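Local coordinates for protein glucose-6-phosphate isomerase (Plasmodium falciparum, PDB 3QKI) that probably catalyses the interconversion of glucose 6-phosphate and fructose 6-phosphate, an early step of glycolysis, at residues A[152-157]-A[190-195]. Sequence-based numbering, arbitrary orientation. Where two conformers were deposited one is given.
Sequences DIRNGV and YYYYNM
The phenolic oxygen of Y192 is gripped by both terminal nitrogens of R154. The straighter bond runs from NH2 of R154 to OH of Y192, at 3.0 Å; NH1 of R154 donates to the same OH of Y192 at 3.2 Å and is more bent. The guanidinium thus meets the oxygen end-on in a forked arrangement, with OH almost exactly in the guanidinium plane. Ring and guanidinium planes are inclined by 63°, and the guanidinium lies at the ring's edge, so this is hydrogen bonding to the hydroxyl rather than a cation-pi stack. Because OH accepts both of these bonds, its own proton can be given to the backbone carbonyl of N216, while NH1 of R154 also donates to the carbonyl oxygen of I326, which helps fix the rotation of the guanidinium.

Long side chains suit this gap: the backbones stay far apart, with 13.9 Å between CA of R154 and CA of Y192, and an arginine and a tyrosine, coming from opposite directions, span it. Y192 extends with CG anti to its own N (chi1 166°) and its ring also meets that of F328, while the arginine chain bends at chi3 (57°) on its way to the hydroxyl. Just beyond R154 the helix closes in a Schellman motif, where G156 readily adopts the positive phi required.

This is a slender, partly buried bridge away from the annotated sugar phosphate sites. It links the C-terminal end of helix 135-154 to the last turns of helix 179-197, the helices that precede and follow strand 168-172 of the parallel five-stranded sheet, and N216 belongs to the connection leading into the neighbouring strand 219-223.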
loop_
_atom_site.group_PDB
_atom_site.type_symbol
_atom_site.label_atom_id
_atom_site.label_comp_id
_atom_site.label_asym_id
_atom_site.label_seq_id
_atom_site.Cartn_x
_atom_site.Cartn_y
_atom_site.Cartn_z
ATOM N N ASP A 152 5.231 -21.311 -27.710
ATOM C CA ASP A 152 4.729 -22.683 -27.669
ATOM C C ASP A 152 3.563 -22.873 -26.718
ATOM O O ASP A 152 2.636 -23.612 -27.039
ATOM C CB ASP A 152 5.852 -23.681 -27.397
ATOM C CG ASP A 152 6.829 -23.949 -28.555
ATOM O OD1 ASP A 152 6.646 -23.362 -29.646
ATOM O OD2 ASP A 152 7.773 -24.733 -28.359
ATOM N N ILE A 153 3.594 -22.207 -25.552
ATOM C CA ILE A 153 2.486 -22.260 -24.583
ATOM C C ILE A 153 1.267 -21.568 -25.189
ATOM O O ILE A 153 0.171 -22.129 -25.154
ATOM C CB ILE A 153 2.883 -21.614 -23.221
ATOM C CG1 ILE A 153 3.909 -22.488 -22.465
ATOM C CG2 ILE A 153 1.672 -21.254 -22.346
ATOM C CD1 ILE A 153 3.397 -23.716 -21.699
ATOM N N ARG A 154 1.477 -20.379 -25.771
ATOM C CA ARG A 154 0.417 -19.542 -26.330
ATOM C C ARG A 154 -0.198 -20.071 -27.610
ATOM O O ARG A 154 -1.368 -19.767 -27.874
ATOM C CB ARG A 154 0.890 -18.085 -26.506
ATOM C CG ARG A 154 1.255 -17.417 -25.184
ATOM C CD ARG A 154 1.953 -16.085 -25.404
ATOM N NE ARG A 154 1.139 -15.162 -26.208
ATOM C CZ ARG A 154 0.105 -14.468 -25.740
ATOM N NH1 ARG A 154 -0.248 -14.567 -24.464
ATOM N NH2 ARG A 154 -0.579 -13.667 -26.542
ATOM N N ASN A 155 0.570 -20.859 -28.415
ATOM C CA ASN A 155 0.072 -21.441 -29.667
ATOM C C ASN A 155 -0.451 -22.860 -29.444
ATOM O O ASN A 155 -0.895 -23.507 -30.375
ATOM C CB ASN A 155 1.163 -21.427 -30.753
ATOM C CG ASN A 155 1.479 -20.063 -31.329
ATOM O OD1 ASN A 155 1.323 -19.022 -30.675
ATOM N ND2 ASN A 155 1.998 -20.049 -32.556
ATOM N N GLY A 156 -0.348 -23.345 -28.214
ATOM C CA GLY A 156 -0.760 -24.696 -27.877
ATOM C C GLY A 156 0.168 -25.786 -28.387
ATOM O O GLY A 156 -0.258 -26.936 -28.476
ATOM N N VAL A 157 1.442 -25.469 -28.708
ATOM C CA VAL A 157 2.442 -26.472 -29.088
ATOM C C VAL A 157 2.785 -27.258 -27.810
ATOM O O VAL A 157 2.809 -28.489 -27.835
ATOM C CB VAL A 157 3.682 -25.856 -29.797
ATOM C CG1 VAL A 157 4.860 -26.830 -29.832
ATOM C CG2 VAL A 157 3.333 -25.420 -31.213
ATOM N N TYR A 190 -4.773 -4.922 -19.183
ATOM C CA TYR A 190 -5.905 -4.300 -19.871
ATOM C C TYR A 190 -5.502 -3.701 -21.182
ATOM O O TYR A 190 -6.311 -3.693 -22.098
ATOM C CB TYR A 190 -6.683 -3.323 -18.974
ATOM C CG TYR A 190 -7.554 -4.082 -18.002
ATOM C CD1 TYR A 190 -8.700 -4.751 -18.437
ATOM C CD2 TYR A 190 -7.177 -4.239 -16.671
ATOM C CE1 TYR A 190 -9.501 -5.470 -17.554
ATOM C CE2 TYR A 190 -7.963 -4.979 -15.778
ATOM C CZ TYR A 190 -9.134 -5.580 -16.223
ATOM O OH TYR A 190 -9.894 -6.346 -15.357
ATOM N N TYR A 191 -4.227 -3.257 -21.319
ATOM C CA TYR A 191 -3.768 -2.750 -22.616
ATOM C C TYR A 191 -3.759 -3.936 -23.595
ATOM O O TYR A 191 -4.273 -3.844 -24.706
ATOM C CB TYR A 191 -2.386 -2.109 -22.499
ATOM C CG TYR A 191 -1.867 -1.591 -23.820
ATOM C CD1 TYR A 191 -1.016 -2.360 -24.604
ATOM C CD2 TYR A 191 -2.259 -0.347 -24.306
ATOM C CE1 TYR A 191 -0.554 -1.903 -25.838
ATOM C CE2 TYR A 191 -1.818 0.117 -25.549
ATOM C CZ TYR A 191 -0.969 -0.669 -26.313
ATOM O OH TYR A 191 -0.511 -0.226 -27.523
ATOM N N TYR A 192 -3.241 -5.081 -23.134
ATOM C CA TYR A 192 -3.205 -6.292 -23.905
ATOM C C TYR A 192 -4.644 -6.794 -24.235
ATOM O O TYR A 192 -4.943 -7.027 -25.408
ATOM C CB TYR A 192 -2.377 -7.321 -23.138
ATOM C CG TYR A 192 -2.515 -8.742 -23.630
ATOM C CD1 TYR A 192 -1.925 -9.150 -24.834
ATOM C CD2 TYR A 192 -3.208 -9.689 -22.884
ATOM C CE1 TYR A 192 -2.024 -10.471 -25.271
ATOM C CE2 TYR A 192 -3.326 -10.999 -23.318
ATOM C CZ TYR A 192 -2.729 -11.389 -24.510
ATOM O OH TYR A 192 -2.856 -12.696 -24.905
ATOM N N TYR A 193 -5.546 -6.889 -23.241
ATOM C CA TYR A 193 -6.920 -7.363 -23.525
ATOM C C TYR A 193 -7.706 -6.448 -24.449
ATOM O O TYR A 193 -8.408 -6.931 -25.330
ATOM C CB TYR A 193 -7.776 -7.515 -22.270
ATOM C CG TYR A 193 -7.237 -8.343 -21.133
ATOM C CD1 TYR A 193 -6.503 -9.505 -21.372
ATOM C CD2 TYR A 193 -7.580 -8.047 -19.814
ATOM C CE1 TYR A 193 -6.003 -10.269 -20.317
ATOM C CE2 TYR A 193 -7.142 -8.836 -18.761
ATOM C CZ TYR A 193 -6.344 -9.937 -19.010
ATOM O OH TYR A 193 -5.930 -10.704 -17.935
ATOM N N ASN A 194 -7.635 -5.136 -24.201
ATOM C CA ASN A 194 -8.444 -4.131 -24.889
ATOM C C ASN A 194 -7.909 -3.739 -26.260
ATOM O O ASN A 194 -8.683 -3.725 -27.222
ATOM C CB ASN A 194 -8.662 -2.886 -24.001
ATOM C CG ASN A 194 -9.353 -3.206 -22.695
ATOM O OD1 ASN A 194 -9.888 -4.302 -22.499
ATOM N ND2 ASN A 194 -9.361 -2.257 -21.773
ATOM N N MET A 195 -6.619 -3.362 -26.326
ATOM C CA MET A 195 -5.963 -2.904 -27.554
ATOM C C MET A 195 -5.551 -4.046 -28.468
ATOM O O MET A 195 -5.631 -3.910 -29.678
ATOM C CB MET A 195 -4.776 -1.971 -27.219
ATOM C CG MET A 195 -5.152 -0.501 -27.161
ATOM S SD MET A 195 -6.602 -0.076 -26.152
ATOM C CE MET A 195 -5.929 0.004 -24.602
#